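Side-chain contacts in putative thioesterase II (PDB 3BBJ), which probably hydrolyses acyl-CoA or related thioesters with a pair of HotDog domains: residues V151-S156 / L233-T238; L253-A256 / L260-Q263. One frame throughout, in Å; residues are numbered along the deposited sequence.

Contact 1. Residues V151-S156 / L233-T238; sequences VDVDFS and LAFRST
Strands 151-155 and 233-238, which meet through Val-153, Phe-155 and Phe-235, have axes 9.0 Å apart at their closest approach, with 64° between their directions. Both belong to the C-terminal HotDog domain. No hydrogen bond joins them directly. Strand 173-180 lies between them in the strand order and bonds to the backbone of both. The contact is made mainly by side chains reaching past that strand.

Phe-235 does most of the bridging. Its CB points toward strand 151-155, and a chi1 of 71° sets the ring between its own backbone N and carbonyl carbon. The far end of the ring, CE2 and CZ, does the touching. Val-153 crosses it at about a right angle, and its CG1 lies 4.0 Å from Phe-235 CE2. A torsion that puts this methyl anti to the Val-153 nitrogen (chi1 -179°) carries it to the ring. Phe-155 starts off to the side, but its ring comes nearer than its backbone. Its CD1 sits at the edge of the Phe-235 ring, near the ring plane. Leu-202 also touches Phe-235, and Pro-203 touches Phe-155. An alanine in place of Phe-235 would probably take from Val-153 CG1 and Phe-155 CD1 their apolar partner on strand 233-238 and leave a gap where the ring had filled the space. The carboxylate of Asp-154 is held by Arg-134 and Gln-129. Its backbone oxygen instead comes up to the ring, with Asp-154 O 3.6 Å from Phe-235 CE2.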
loop_
_atom_site.group_PDB
_atom_site.type_symbol
_atom_site.label_atom_id
_atom_site.label_comp_id
_atom_site.label_asym_id
_atom_site.label_seq_id
_atom_site.Cartn_x
_atom_site.Cartn_y
_atom_site.Cartn_z
ATOM N N VAL A 151 -18.460 16.097 2.688
ATOM C CA VAL A 151 -18.768 14.767 3.159
ATOM C C VAL A 151 -19.470 14.823 4.497
ATOM O O VAL A 151 -19.167 15.689 5.334
ATOM C CB VAL A 151 -17.465 13.922 3.358
ATOM C CG1 VAL A 151 -16.967 13.333 2.030
ATOM C CG2 VAL A 151 -16.372 14.778 4.038
ATOM N N ASP A 152 -20.388 13.876 4.703
ATOM C CA ASP A 152 -21.059 13.709 5.987
ATOM C C ASP A 152 -20.331 12.533 6.608
ATOM O O ASP A 152 -20.167 11.508 5.962
ATOM C CB ASP A 152 -22.548 13.379 5.838
ATOM C CG ASP A 152 -23.387 14.567 5.391
ATOM O OD1 ASP A 152 -22.910 15.722 5.475
ATOM O OD2 ASP A 152 -24.540 14.334 4.953
ATOM N N VAL A 153 -19.851 12.711 7.837
ATOM C CA VAL A 153 -19.104 11.691 8.543
ATOM C C VAL A 153 -19.739 11.485 9.910
ATOM O O VAL A 153 -19.762 12.390 10.728
ATOM C CB VAL A 153 -17.652 12.128 8.713
ATOM C CG1 VAL A 153 -16.851 11.058 9.431
ATOM C CG2 VAL A 153 -17.043 12.457 7.349
ATOM N N ASP A 154 -20.270 10.292 10.134
ATOM C CA ASP A 154 -20.903 9.930 11.390
ATOM C C ASP A 154 -19.921 9.079 12.140
ATOM O O ASP A 154 -19.412 8.103 11.584
ATOM C CB ASP A 154 -22.143 9.086 11.117
ATOM C CG ASP A 154 -23.190 9.832 10.305
ATOM O OD1 ASP A 154 -23.789 10.789 10.849
ATOM O OD2 ASP A 154 -23.415 9.442 9.137
ATOM N N PHE A 155 -19.653 9.434 13.388
ATOM C CA PHE A 155 -18.704 8.705 14.215
ATOM C C PHE A 155 -19.427 7.877 15.267
ATOM O O PHE A 155 -20.445 8.303 15.789
ATOM C CB PHE A 155 -17.797 9.692 14.941
ATOM C CG PHE A 155 -17.075 10.639 14.034
ATOM C CD1 PHE A 155 -15.902 10.251 13.399
ATOM C CD2 PHE A 155 -17.541 11.931 13.841
ATOM C CE1 PHE A 155 -15.207 11.129 12.575
ATOM C CE2 PHE A 155 -16.858 12.816 13.016
ATOM C CZ PHE A 155 -15.685 12.417 12.386
ATOM N N SER A 156 -18.894 6.704 15.593
ATOM C CA SER A 156 -19.402 5.966 16.730
ATOM C C SER A 156 -19.241 6.884 17.951
ATOM O O SER A 156 -18.436 7.815 17.914
ATOM C CB SER A 156 -18.611 4.685 16.953
ATOM O OG SER A 156 -17.249 4.982 17.199
ATOM N N LEU A 233 -20.813 4.356 3.410
ATOM C CA LEU A 233 -19.835 3.309 3.699
ATOM C C LEU A 233 -19.492 3.317 5.178
ATOM O O LEU A 233 -19.337 4.386 5.771
ATOM C CB LEU A 233 -18.585 3.518 2.847
ATOM C CG LEU A 233 -18.905 3.426 1.350
ATOM C CD1 LEU A 233 -17.798 3.981 0.461
ATOM C CD2 LEU A 233 -19.231 1.991 0.993
ATOM N N ALA A 234 -19.423 2.128 5.772
ATOM C CA ALA A 234 -18.898 1.957 7.123
ATOM C C ALA A 234 -17.367 2.012 7.018
ATOM O O ALA A 234 -16.796 1.409 6.096
ATOM C CB ALA A 234 -19.333 0.607 7.700
ATOM N N PHE A 235 -16.711 2.708 7.957
ATOM C CA PHE A 235 -15.265 2.862 7.934
ATOM C C PHE A 235 -14.641 2.513 9.264
ATOM O O PHE A 235 -15.293 2.533 10.293
ATOM C CB PHE A 235 -14.858 4.297 7.564
ATOM C CG PHE A 235 -15.147 5.340 8.656
ATOM C CD1 PHE A 235 -14.240 5.568 9.692
ATOM C CD2 PHE A 235 -16.299 6.108 8.619
ATOM C CE1 PHE A 235 -14.512 6.509 10.688
ATOM C CE2 PHE A 235 -16.562 7.057 9.603
ATOM C CZ PHE A 235 -15.672 7.248 10.637
ATOM N N ARG A 236 -13.354 2.176 9.215
ATOM C CA ARG A 236 -12.545 2.001 10.407
ATOM C C ARG A 236 -11.164 2.475 10.048
ATOM O O ARG A 236 -10.622 2.083 8.991
ATOM C CB ARG A 236 -12.482 0.548 10.864
ATOM C CG ARG A 236 -11.540 0.361 12.062
ATOM C CD ARG A 236 -11.115 -1.081 12.332
ATOM N NE ARG A 236 -10.881 -1.828 11.093
ATOM C CZ ARG A 236 -10.246 -2.990 11.005
ATOM N NH1 ARG A 236 -9.716 -3.558 12.089
ATOM N NH2 ARG A 236 -10.122 -3.572 9.813
ATOM N N SER A 237 -10.605 3.309 10.927
ATOM C CA SER A 237 -9.269 3.892 10.736
ATOM C C SER A 237 -8.370 3.560 11.911
ATOM O O SER A 237 -8.756 3.750 13.036
ATOM C CB SER A 237 -9.348 5.399 10.588
ATOM O OG SER A 237 -8.047 5.890 10.346
ATOM N N THR A 238 -7.170 3.065 11.640
ATOM C CA THR A 238 -6.252 2.671 12.684
ATOM C C THR A 238 -4.831 3.068 12.326
ATOM O O THR A 238 -4.556 3.486 11.208
ATOM C CB THR A 238 -6.329 1.151 12.958
ATOM O OG1 THR A 238 -5.791 0.426 11.858
ATOM C CG2 THR A 238 -7.756 0.729 13.174
#

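Contact 2. Residues L253-A256 / L260-Q263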
loop_
_atom_site.group_PDB
_atom_site.type_symbol
_atom_site.label_atom_id
_atom_site.label_comp_id
_atom_site.label_asym_id
_atom_site.label_seq_id
_atom_site.Cartn_x
_atom_site.Cartn_y
_atom_site.Cartn_z
ATOM N N LEU A 253 -13.092 0.110 4.283
ATOM C CA LEU A 253 -14.462 0.501 4.029
ATOM C C LEU A 253 -15.316 -0.723 3.697
ATOM O O LEU A 253 -14.902 -1.594 2.918
ATOM C CB LEU A 253 -14.526 1.492 2.863
ATOM C CG LEU A 253 -13.734 2.799 2.936
ATOM C CD1 LEU A 253 -13.850 3.618 1.609
ATOM C CD2 LEU A 253 -14.195 3.624 4.115
ATOM N N TRP A 254 -16.500 -0.776 4.305
ATOM C CA TRP A 254 -17.501 -1.817 4.042
ATOM C C TRP A 254 -18.769 -1.156 3.536
ATOM O O TRP A 254 -19.030 0.028 3.811
ATOM C CB TRP A 254 -17.861 -2.580 5.314
ATOM C CG TRP A 254 -16.763 -3.380 5.922
ATOM C CD1 TRP A 254 -16.594 -4.732 5.848
ATOM C CD2 TRP A 254 -15.691 -2.882 6.721
ATOM N NE1 TRP A 254 -15.471 -5.111 6.554
ATOM C CE2 TRP A 254 -14.899 -3.990 7.099
ATOM C CE3 TRP A 254 -15.320 -1.611 7.155
ATOM C CZ2 TRP A 254 -13.750 -3.854 7.884
ATOM C CZ3 TRP A 254 -14.189 -1.477 7.944
ATOM C CH2 TRP A 254 -13.412 -2.592 8.295
ATOM N N ASP A 255 -19.575 -1.925 2.814
ATOM C CA ASP A 255 -20.839 -1.409 2.297
ATOM C C ASP A 255 -21.997 -1.690 3.260
ATOM O O ASP A 255 -21.809 -2.311 4.315
ATOM C CB ASP A 255 -21.130 -1.982 0.892
ATOM C CG ASP A 255 -21.556 -3.464 0.905
ATOM O OD1 ASP A 255 -21.517 -4.152 1.953
ATOM O OD2 ASP A 255 -21.930 -3.935 -0.187
ATOM N N ALA A 256 -23.183 -1.221 2.872
ATOM C CA ALA A 256 -24.429 -1.454 3.610
ATOM C C ALA A 256 -24.620 -2.911 4.020
ATOM O O ALA A 256 -25.172 -3.194 5.077
ATOM C CB ALA A 256 -25.648 -0.980 2.774
ATOM N N LEU A 260 -16.642 -6.083 2.609
ATOM C CA LEU A 260 -15.425 -5.293 2.499
ATOM C C LEU A 260 -15.261 -4.856 1.035
ATOM O O LEU A 260 -15.235 -5.695 0.129
ATOM C CB LEU A 260 -14.210 -6.109 2.965
ATOM C CG LEU A 260 -12.826 -5.456 2.881
ATOM C CD1 LEU A 260 -12.707 -4.264 3.878
ATOM C CD2 LEU A 260 -11.679 -6.497 3.078
ATOM N N VAL A 261 -15.160 -3.551 0.816
ATOM C CA VAL A 261 -15.003 -3.004 -0.534
ATOM C C VAL A 261 -13.658 -2.298 -0.774
ATOM O O VAL A 261 -13.197 -2.276 -1.895
ATOM C CB VAL A 261 -16.175 -2.022 -0.913
ATOM C CG1 VAL A 261 -17.512 -2.745 -0.926
ATOM C CG2 VAL A 261 -16.232 -0.854 0.050
ATOM N N ALA A 262 -13.057 -1.713 0.263
ATOM C CA ALA A 262 -11.773 -0.967 0.148
ATOM C C ALA A 262 -10.838 -1.231 1.326
ATOM O O ALA A 262 -11.288 -1.308 2.466
ATOM C CB ALA A 262 -12.019 0.540 0.063
ATOM N N GLN A 263 -9.543 -1.365 1.021
ATOM C CA GLN A 263 -8.465 -1.493 2.013
ATOM C C GLN A 263 -7.399 -0.495 1.580
ATOM O O GLN A 263 -6.841 -0.612 0.491
ATOM C CB GLN A 263 -7.831 -2.878 2.007
ATOM C CG GLN A 263 -8.701 -4.016 2.480
ATOM C CD GLN A 263 -8.008 -5.351 2.323
ATOM O OE1 GLN A 263 -7.853 -5.864 1.206
ATOM N NE2 GLN A 263 -7.594 -5.930 3.438
#
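Leu-253 pairs with both Val-261 and Ala-262, a classic beta bulge near the turn end of the hairpin formed by strands 246-254 and 260-269. Leu-253 N donates to Ala-262 O at 2.9 Å. Two donors grip Leu-253 O: the bond from Val-261 N is 2.9 Å long and nearly straight (168°), and the one from Ala-262 N is longer, at 3.2 Å. The Leu-253 side chain lies on the same side of the sheet as Ala-262, and their CB atoms are 3.9 Å apart. Leu-195 and Ala-198 of helix 191-198 also pack on this leucine.

Trp-254 follows in a non-hydrogen-bonded pair with Leu-260, on the other side of the sheet. Its indole turns back over the partner strand, and CD1 comes 3.5 Å from Leu-260 N. Leu-260 CG stands opposite its own backbone N (chi1 178°), which brings CD1 over one face of the indole. This is a CH-pi contact, with Leu-260 CD1 4.1 Å from the centroid of the five-membered ring of Trp-254. Leu-260 in turn packs on Leu-241 of the second subunit.

Asp-255 leaves the strand. Its carboxylate forms a salt bridge with Arg-259 in the turn, while Asp-255 CB lies 4.1 Å from Val-261 CG1.

In the fold
From the N terminus, the chain first passes through the N-terminal HotDog domain. Contact 1 comes later and closes a long loop of 76 residues, which includes helices 157-163 and 191-198 and strands 173-180 and 217-224. Contact 2 opens only after contact 1 has closed. It closes a turn of three residues, so the two are in series and neither nests nor crosses. Their centres lie about 11 Å apart, and neighbouring strands 233-243 and 246-254 join them. Ala-234 O and Trp-254 N probably form a hydrogen bond at 2.8 Å, and Phe-235 CB packs on Leu-253 CD2. Together they tie strand 151-155 to the last hairpin of the C-terminal domain.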